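Local coordinates for protein delta-aminolevulinic acid dehydratase (Toxoplasma gondii ME49, PDB 3OBK) that catalyses the condensation of two molecules of 5-aminolevulinic acid to porphobilinogen, an early step of tetrapyrrole biosynthesis, at residues A[193-196]-A[197-201]; A[221-225]-A[226-230]; A[234-237]-A[238-242]. One frame throughout, in Å; residues are numbered along the deposited sequence.

Interaction 1. Residues A[193-196]-A[197-201]; sequences IRES and LDMEG
The first torsion of Arg-194 (chi1 -176°) swings CG away from the backbone N, and bends at the next two torsions fold the guanidinium back beside the carboxylate of Asp-198, whose CG lies beside its own N. This is an i to i+4 salt bridge on the last turns of helix 189-199, the helix of a beta-alpha-beta unit in the TIM barrel. Arg-194 grips side-on: NE lies 2.9 Å and NH1 2.8 Å from OD1 of Asp-198, the two planes nearly coplanar at 28°. Two donors from one guanidinium converge on OD1 and hold it against the arginine edge. Arginine suits the place because NH2 remains available for the carbonyl of Thr-205. Leu-197 CD1 lies over one guanidinium face and meets CG2 of Ile-193 at 3.7 Å, the two branched chains side by side. Ile-193 also packs on Ala-169 and Leu-197 on Ala-173, both of helix 158-175, while Asp-198 and Met-199 meet Trp-16 of a second subunit. A Schellman motif ends the helix at Gly-201, whose positive phi is easily adopted by a residue without a side chain; its N bonds to the O of Asp-198 at 3.1 Å.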
loop_
_atom_site.group_PDB
_atom_site.type_symbol
_atom_site.label_atom_id
_atom_site.label_comp_id
_atom_site.label_asym_id
_atom_site.label_seq_id
_atom_site.Cartn_x
_atom_site.Cartn_y
_atom_site.Cartn_z
ATOM N N ILE A 193 -24.711 -22.363 8.613
ATOM C CA ILE A 193 -24.939 -23.427 7.631
ATOM C C ILE A 193 -23.716 -24.321 7.576
ATOM O O ILE A 193 -23.830 -25.523 7.537
ATOM C CB ILE A 193 -25.254 -22.892 6.224
ATOM C CG1 ILE A 193 -26.624 -22.205 6.247
ATOM C CG2 ILE A 193 -25.219 -24.042 5.261
ATOM C CD1 ILE A 193 -26.948 -21.174 5.178
ATOM N N ARG A 194 -22.540 -23.722 7.616
ATOM C CA ARG A 194 -21.309 -24.492 7.550
ATOM C C ARG A 194 -21.237 -25.554 8.663
ATOM O O ARG A 194 -20.854 -26.684 8.403
ATOM C CB ARG A 194 -20.103 -23.556 7.628
ATOM C CG ARG A 194 -18.747 -24.256 7.477
ATOM C CD ARG A 194 -18.503 -24.787 6.066
ATOM N NE ARG A 194 -19.006 -26.143 5.880
ATOM C CZ ARG A 194 -19.281 -26.688 4.702
ATOM N NH1 ARG A 194 -19.749 -27.922 4.651
ATOM N NH2 ARG A 194 -19.100 -26.007 3.568
ATOM N N GLU A 195 -21.619 -25.179 9.884
ATOM C CA GLU A 195 -21.440 -26.033 11.046
ATOM C C GLU A 195 -22.464 -27.127 11.032
ATOM O O GLU A 195 -22.141 -28.256 11.378
ATOM C CB GLU A 195 -21.575 -25.238 12.343
ATOM C CG GLU A 195 -21.015 -25.949 13.555
ATOM C CD GLU A 195 -21.160 -25.149 14.869
ATOM O OE1 GLU A 195 -20.405 -24.166 15.050
ATOM O OE2 GLU A 195 -21.994 -25.547 15.727
ATOM N N SER A 196 -23.688 -26.773 10.642
ATOM C CA SER A 196 -24.774 -27.718 10.446
ATOM C C SER A 196 -24.395 -28.778 9.430
ATOM O O SER A 196 -24.554 -29.983 9.687
ATOM C CB SER A 196 -26.034 -26.992 9.956
ATOM O OG SER A 196 -26.443 -25.999 10.882
ATOM N N LEU A 197 -23.901 -28.329 8.283
ATOM C CA LEU A 197 -23.434 -29.239 7.266
ATOM C C LEU A 197 -22.389 -30.197 7.838
ATOM O O LEU A 197 -22.458 -31.396 7.629
ATOM C CB LEU A 197 -22.859 -28.476 6.067
ATOM C CG LEU A 197 -23.891 -27.773 5.179
ATOM C CD1 LEU A 197 -23.219 -26.941 4.107
ATOM C CD2 LEU A 197 -24.838 -28.758 4.526
ATOM N N ASP A 198 -21.435 -29.659 8.578
ATOM C CA ASP A 198 -20.298 -30.435 9.027
ATOM C C ASP A 198 -20.700 -31.420 10.109
ATOM O O ASP A 198 -20.231 -32.543 10.139
ATOM C CB ASP A 198 -19.210 -29.500 9.527
ATOM C CG ASP A 198 -18.616 -28.655 8.422
ATOM O OD1 ASP A 198 -19.041 -28.747 7.242
ATOM O OD2 ASP A 198 -17.694 -27.900 8.736
ATOM N N MET A 199 -21.594 -31.007 10.987
ATOM C CA MET A 199 -22.111 -31.923 11.984
ATOM C C MET A 199 -22.919 -33.045 11.348
ATOM O O MET A 199 -23.018 -34.121 11.930
ATOM C CB MET A 199 -22.975 -31.200 13.003
ATOM C CG MET A 199 -22.197 -30.407 14.019
ATOM S SD MET A 199 -23.302 -29.540 15.161
ATOM C CE MET A 199 -24.486 -28.761 14.062
ATOM N N GLU A 200 -23.501 -32.819 10.169
ATOM C CA GLU A 200 -24.265 -33.900 9.538
ATOM C C GLU A 200 -23.420 -34.774 8.638
ATOM O O GLU A 200 -23.949 -35.716 8.056
ATOM C CB GLU A 200 -25.516 -33.408 8.800
ATOM C CG GLU A 200 -26.628 -32.887 9.731
ATOM C CD GLU A 200 -27.306 -33.951 10.622
ATOM O OE1 GLU A 200 -27.032 -35.174 10.473
ATOM O OE2 GLU A 200 -28.134 -33.540 11.485
ATOM N N GLY A 201 -22.117 -34.502 8.557
ATOM C CA GLY A 201 -21.214 -35.308 7.730
ATOM C C GLY A 201 -21.029 -34.775 6.311
ATOM O O GLY A 201 -20.411 -35.428 5.469
#

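Interaction 2. Residues A[221-225]-A[226-230]. With PBG (3-[5-(aminomethyl)-4-(carboxymethyl)-1H-pyrrol-3-yl]propanoic acid), chain L.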
loop_
_atom_site.group_PDB
_atom_site.type_symbol
_atom_site.label_atom_id
_atom_site.label_comp_id
_atom_site.label_asym_id
_atom_site.label_seq_id
_atom_site.Cartn_x
_atom_site.Cartn_y
_atom_site.Cartn_z
ATOM N N PRO A 221 -37.988 -10.262 -13.473
ATOM C CA PRO A 221 -38.341 -11.428 -14.285
ATOM C C PRO A 221 -38.082 -12.754 -13.579
ATOM O O PRO A 221 -38.848 -13.695 -13.759
ATOM C CB PRO A 221 -37.474 -11.266 -15.543
ATOM C CG PRO A 221 -37.221 -9.790 -15.624
ATOM C CD PRO A 221 -37.140 -9.309 -14.209
ATOM N N PHE A 222 -37.040 -12.822 -12.754
ATOM C CA PHE A 222 -36.870 -13.997 -11.907
ATOM C C PHE A 222 -38.146 -14.228 -11.028
ATOM O O PHE A 222 -38.661 -15.351 -10.941
ATOM C CB PHE A 222 -35.606 -13.849 -11.054
ATOM C CG PHE A 222 -35.394 -14.965 -10.041
ATOM C CD1 PHE A 222 -36.030 -14.928 -8.801
ATOM C CD2 PHE A 222 -34.509 -16.008 -10.317
ATOM C CE1 PHE A 222 -35.811 -15.919 -7.872
ATOM C CE2 PHE A 222 -34.261 -17.009 -9.402
ATOM C CZ PHE A 222 -34.930 -16.994 -8.185
ATOM N N ARG A 223 -38.642 -13.162 -10.398
ATOM C CA ARG A 223 -39.808 -13.273 -9.547
ATOM C C ARG A 223 -41.087 -13.603 -10.331
ATOM O O ARG A 223 -42.023 -14.160 -9.772
ATOM C CB ARG A 223 -39.979 -11.996 -8.722
ATOM C CG ARG A 223 -38.867 -11.804 -7.685
ATOM C CD ARG A 223 -38.924 -10.444 -7.048
ATOM N NE ARG A 223 -37.794 -10.173 -6.155
ATOM C CZ ARG A 223 -37.458 -8.956 -5.731
ATOM N NH1 ARG A 223 -38.155 -7.886 -6.117
ATOM N NH2 ARG A 223 -36.418 -8.787 -4.927
ATOM N N ASP A 224 -41.134 -13.275 -11.620
ATOM C CA ASP A 224 -42.221 -13.764 -12.459
ATOM C C ASP A 224 -42.065 -15.269 -12.622
ATOM O O ASP A 224 -43.048 -16.004 -12.526
ATOM C CB ASP A 224 -42.226 -13.095 -13.833
ATOM C CG ASP A 224 -42.480 -11.582 -13.771
ATOM O OD1 ASP A 224 -43.079 -11.105 -12.773
ATOM O OD2 ASP A 224 -42.084 -10.869 -14.735
ATOM N N ALA A 225 -40.827 -15.728 -12.847
ATOM C CA ALA A 225 -40.548 -17.157 -13.081
ATOM C C ALA A 225 -41.003 -18.044 -11.925
ATOM O O ALA A 225 -41.632 -19.100 -12.147
ATOM C CB ALA A 225 -39.086 -17.403 -13.391
ATOM N N LEU A 226 -40.703 -17.607 -10.700
ATOM C CA LEU A 226 -41.107 -18.346 -9.484
ATOM C C LEU A 226 -42.463 -17.948 -8.890
ATOM O O LEU A 226 -42.947 -18.592 -7.945
ATOM C CB LEU A 226 -40.049 -18.176 -8.410
ATOM C CG LEU A 226 -38.829 -19.067 -8.503
ATOM C CD1 LEU A 226 -38.270 -19.008 -9.902
ATOM C CD2 LEU A 226 -37.783 -18.685 -7.433
ATOM N N ASP A 227 -43.050 -16.882 -9.425
ATOM C CA ASP A 227 -44.275 -16.279 -8.877
ATOM C C ASP A 227 -44.067 -15.928 -7.401
ATOM O O ASP A 227 -44.780 -16.378 -6.525
ATOM C CB ASP A 227 -45.488 -17.201 -9.090
ATOM C CG ASP A 227 -46.814 -16.504 -8.834
ATOM O OD1 ASP A 227 -46.940 -15.285 -9.026
ATOM O OD2 ASP A 227 -47.746 -17.195 -8.413
ATOM N N SER A 228 -43.057 -15.116 -7.141
ATOM C CA SER A 228 -42.558 -14.960 -5.779
ATOM C C SER A 228 -42.364 -13.493 -5.426
ATOM O O SER A 228 -41.598 -13.150 -4.536
ATOM C CB SER A 228 -41.273 -15.790 -5.591
ATOM O OG SER A 228 -40.257 -15.379 -6.479
ATOM N N HIS A 229 -43.105 -12.640 -6.121
ATOM C CA HIS A 229 -43.173 -11.241 -5.782
ATOM C C HIS A 229 -43.634 -11.025 -4.343
ATOM O O HIS A 229 -44.518 -11.720 -3.854
ATOM C CB HIS A 229 -44.099 -10.529 -6.749
ATOM C CG HIS A 229 -43.503 -10.336 -8.103
ATOM N ND1 HIS A 229 -42.563 -9.360 -8.365
ATOM C CD2 HIS A 229 -43.699 -11.000 -9.267
ATOM C CE1 HIS A 229 -42.215 -9.425 -9.637
ATOM N NE2 HIS A 229 -42.890 -10.408 -10.207
ATOM N N MET A 230 -43.010 -10.054 -3.688
ATOM C CA MET A 230 -43.289 -9.707 -2.308
ATOM C C MET A 230 -44.729 -9.221 -2.160
ATOM O O MET A 230 -45.252 -8.499 -3.012
ATOM C CB MET A 230 -42.348 -8.594 -1.825
ATOM C CG MET A 230 -40.855 -8.917 -1.811
ATOM S SD MET A 230 -39.927 -8.519 -3.339
ATOM C CE MET A 230 -40.177 -6.732 -3.476
HETATM C CHA PBG L . -33.935 -15.525 -4.031
HETATM C C1A PBG L . -33.290 -15.237 -5.346
HETATM C C2A PBG L . -33.545 -14.146 -6.172
HETATM C C3A PBG L . -32.717 -14.297 -7.269
HETATM C C4A PBG L . -31.930 -15.411 -7.040
HETATM N NA PBG L . -32.312 -15.979 -5.888
HETATM C C5A PBG L . -34.622 -13.096 -6.041
HETATM C C6A PBG L . -34.485 -12.137 -4.939
HETATM O O1A PBG L . -33.721 -12.465 -3.992
HETATM O O2A PBG L . -35.176 -11.093 -4.926
HETATM C C7A PBG L . -32.698 -13.414 -8.455
HETATM C C8A PBG L . -31.963 -13.905 -9.646
HETATM C C9A PBG L . -32.174 -13.208 -10.925
HETATM O O3A PBG L . -31.924 -13.830 -11.954
HETATM O O4A PBG L . -32.840 -12.167 -11.039
HETATM N N1 PBG L . -33.123 -15.489 -2.859
#
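A Schellman motif closes helix 220-226 at the edge of the porphobilinogen pocket in this TIM-barrel enzyme, and the side chains of its last turn divide between product and loop. Asp-227, at positive phi, ends the helix: the N of Ser-228 reaches the O of Arg-223 at 3.0 Å, and the N of Asp-227 makes a weak bond to the O of Asp-224.

C3A of PBG stands over the centre of the Phe-222 ring, 3.4 Å above the plane, the pyrrole nearly parallel to the phenyl but offset. On the opposite face Leu-226 CD1 lies toward the rim, and CD2 of Leu-226 meets CZ of Phe-222 at 3.4 Å. A flat apolar ring suits the flat pyrrole, and Phe-93 meets the same phenyl edge-to-face.

Arg-223 runs extended from CG to NE, which carries its guanidinium to the acetate arm of PBG. There NH2 bonds to O2A at 2.6 Å and NE more weakly to the same oxygen, both at the guanidinium edge. Met-230, bent at its second and third torsions, lays SD over one guanidinium face, 3.4 Å from NH1. The polarisable sulfur can cover the cation without competing for the carboxylate.

Nearer the backbone, CB of Arg-223 sits over the His-229 ring as a CH-pi contact, 3.6 Å from the centroid. The imidazole is anchored at its edge by Asp-224, whose OD2 also bonds to Ser-63. NE2 of His-229 meets OD1 of Asp-224 at 2.7 Å, nearly straight (167°), on the anti side, tilted out of the carboxylate plane.

Interaction 3. Residues A[234-237]-A[238-242]; sequences TDKK and TYQMD. With PBG (3-[5-(aminomethyl)-4-(carboxymethyl)-1H-pyrrol-3-yl]propanoic acid), chain L.
The carbonyl O of Lys-236 is gripped by two backbone donors, Gln-240 N at 2.9 Å, almost in line with the C=O, and Tyr-239 N at 3.1 Å, well above the carbonyl plane. These bonds curl the loop into a tight turn that directs Lys-236 and Gln-240 into the product pocket.

The Lys-236 side chain, extended beyond CG, passes across Tyr-239: its CB lies over one ring face toward the rim, a CH-pi contact 3.9 Å from the centroid, and CD comes to 3.2 Å from the phenolic OH. Tyrosine suits this place because its ring supports the methylenes while OH bonds to His-145 and to the N of Asp-146. CG of Tyr-239 sits between its own N and carbonyl carbon (chi1 54°), bringing the ring back over the turn.

At the far end, NZ of Lys-236 makes a weak bond of 3.0 Å to O2A of PBG, with a salt bridge to Asp-146 as its stronger partner. Gln-240 brings NE2 to 3.1 Å from O1A, the other acetate oxygen.

Before the turn, Asp-235 forms an Asx turn, OD1 taking the N of Lys-237 at 3.0 Å. A water donates to the O of Asp-235, and another links the carbonyls of Lys-237 and Gln-240.

Arg-24 of a third subunit bonds to the O of Thr-238. The whole turn belongs to the loop between helices 220-226 and 247-258, and Met-241 packs on Glu-248 and Glu-252 of the latter helix and makes backbone bonds to Lys-213, at the end of strand 206-213.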
loop_
_atom_site.group_PDB
_atom_site.type_symbol
_atom_site.label_atom_id
_atom_site.label_comp_id
_atom_site.label_asym_id
_atom_site.label_seq_id
_atom_site.Cartn_x
_atom_site.Cartn_y
_atom_site.Cartn_z
ATOM N N THR A 234 -44.425 -4.605 0.178
ATOM C CA THR A 234 -43.194 -4.655 0.956
ATOM C C THR A 234 -41.962 -4.751 0.044
ATOM O O THR A 234 -42.096 -4.977 -1.162
ATOM C CB THR A 234 -43.197 -5.825 1.953
ATOM O OG1 THR A 234 -43.317 -7.082 1.258
ATOM C CG2 THR A 234 -44.340 -5.648 2.970
ATOM N N ASP A 235 -40.772 -4.555 0.604
ATOM C CA ASP A 235 -39.532 -4.684 -0.163
ATOM C C ASP A 235 -38.467 -5.395 0.657
ATOM O O ASP A 235 -38.716 -5.801 1.771
ATOM C CB ASP A 235 -39.054 -3.329 -0.662
ATOM C CG ASP A 235 -38.646 -2.403 0.466
ATOM O OD1 ASP A 235 -37.990 -2.850 1.414
ATOM O OD2 ASP A 235 -38.983 -1.216 0.405
ATOM N N LYS A 236 -37.281 -5.567 0.100
ATOM C CA LYS A 236 -36.258 -6.359 0.770
ATOM C C LYS A 236 -35.107 -5.504 1.280
ATOM O O LYS A 236 -34.012 -5.980 1.504
ATOM C CB LYS A 236 -35.752 -7.476 -0.156
ATOM C CG LYS A 236 -36.843 -8.338 -0.771
ATOM C CD LYS A 236 -36.265 -9.585 -1.402
ATOM C CE LYS A 236 -37.317 -10.623 -1.826
ATOM N NZ LYS A 236 -36.676 -11.837 -2.464
ATOM N N LYS A 237 -35.370 -4.245 1.518
ATOM C CA LYS A 237 -34.299 -3.322 1.833
ATOM C C LYS A 237 -33.760 -3.460 3.251
ATOM O O LYS A 237 -32.679 -2.970 3.534
ATOM C CB LYS A 237 -34.747 -1.893 1.572
ATOM C CG LYS A 237 -35.034 -1.633 0.127
ATOM C CD LYS A 237 -35.518 -0.213 -0.084
ATOM C CE LYS A 237 -35.982 -0.001 -1.533
ATOM N NZ LYS A 237 -36.364 1.395 -1.667
ATOM N N THR A 238 -34.504 -4.141 4.122
ATOM C CA THR A 238 -34.038 -4.458 5.464
ATOM C C THR A 238 -33.041 -5.640 5.493
ATOM O O THR A 238 -32.609 -6.049 6.575
ATOM C CB THR A 238 -35.248 -4.776 6.419
ATOM O OG1 THR A 238 -36.070 -5.805 5.841
ATOM C CG2 THR A 238 -36.089 -3.530 6.689
ATOM N N TYR A 239 -32.698 -6.204 4.328
ATOM C CA TYR A 239 -31.713 -7.266 4.257
ATOM C C TYR A 239 -30.810 -7.280 3.016
ATOM O O TYR A 239 -29.600 -7.454 3.163
ATOM C CB TYR A 239 -32.333 -8.662 4.481
ATOM C CG TYR A 239 -33.504 -9.139 3.642
ATOM C CD1 TYR A 239 -34.812 -8.865 4.016
ATOM C CD2 TYR A 239 -33.314 -9.971 2.557
ATOM C CE1 TYR A 239 -35.903 -9.347 3.293
ATOM C CE2 TYR A 239 -34.414 -10.477 1.824
ATOM C CZ TYR A 239 -35.709 -10.156 2.210
ATOM O OH TYR A 239 -36.805 -10.649 1.517
ATOM N N GLN A 240 -31.365 -7.132 1.815
ATOM C CA GLN A 240 -30.515 -6.854 0.665
ATOM C C GLN A 240 -29.898 -5.454 0.829
ATOM O O GLN A 240 -30.427 -4.604 1.536
ATOM C CB GLN A 240 -31.276 -7.016 -0.629
ATOM C CG GLN A 240 -31.734 -8.485 -0.866
ATOM C CD GLN A 240 -32.658 -8.661 -2.075
ATOM O OE1 GLN A 240 -33.050 -7.697 -2.740
ATOM N NE2 GLN A 240 -33.028 -9.910 -2.346
ATOM N N MET A 241 -28.758 -5.246 0.197
ATOM C CA MET A 241 -27.950 -4.035 0.378
ATOM C C MET A 241 -28.408 -2.831 -0.441
ATOM O O MET A 241 -28.930 -2.952 -1.547
ATOM C CB MET A 241 -26.494 -4.338 0.001
ATOM C CG MET A 241 -25.795 -5.245 1.002
ATOM S SD MET A 241 -24.103 -5.698 0.581
ATOM C CE MET A 241 -23.509 -4.087 0.085
ATOM N N ASP A 242 -28.179 -1.664 0.111
ATOM C CA ASP A 242 -28.406 -0.413 -0.586
ATOM C C ASP A 242 -27.422 -0.308 -1.736
ATOM O O ASP A 242 -26.218 -0.365 -1.519
ATOM C CB ASP A 242 -28.140 0.738 0.394
ATOM C CG ASP A 242 -28.634 2.099 -0.119
ATOM O OD1 ASP A 242 -28.921 2.217 -1.328
ATOM O OD2 ASP A 242 -28.735 3.044 0.718
HETATM C CHA PBG L . -33.935 -15.525 -4.031
HETATM C C1A PBG L . -33.290 -15.237 -5.346
HETATM C C2A PBG L . -33.545 -14.146 -6.172
HETATM C C3A PBG L . -32.717 -14.297 -7.269
HETATM C C4A PBG L . -31.930 -15.411 -7.040
HETATM N NA PBG L . -32.312 -15.979 -5.888
HETATM C C5A PBG L . -34.622 -13.096 -6.041
HETATM C C6A PBG L . -34.485 -12.137 -4.939
HETATM O O1A PBG L . -33.721 -12.465 -3.992
HETATM O O2A PBG L . -35.176 -11.093 -4.926
HETATM C C7A PBG L . -32.698 -13.414 -8.455
HETATM C C8A PBG L . -31.963 -13.905 -9.646
HETATM C C9A PBG L . -32.174 -13.208 -10.925
HETATM O O3A PBG L . -31.924 -13.830 -11.954
HETATM O O4A PBG L . -32.840 -12.167 -11.039
HETATM N N1 PBG L . -33.123 -15.489 -2.859
HETATM O O HOH W 1 -37.366 -5.023 3.949
HETATM O O HOH W 2 -31.146 -2.024 1.497
#

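Overall arrangement
The three contacts follow one another along the chain within one TIM barrel. Interaction 1 lies on the outer helix 189-199, between strands 179-182 and 206-213. After the second of these strands come interaction 2, at the end of helix 220-226, and interaction 3, in the loop leading to helix 247-258. The centre of interaction 1 is about 30 Å from that of interaction 2 and about 28 Å from that of interaction 3; it joins barrel helices and subunits well away from the product. Interactions 2 and 3, with centres about 16 Å apart, touch through Arg-223, Met-230 and Lys-236 and converge on the same porphobilinogen carboxylate. All three also touch a third subunit of the octamer, interaction 2 only through Pro-221.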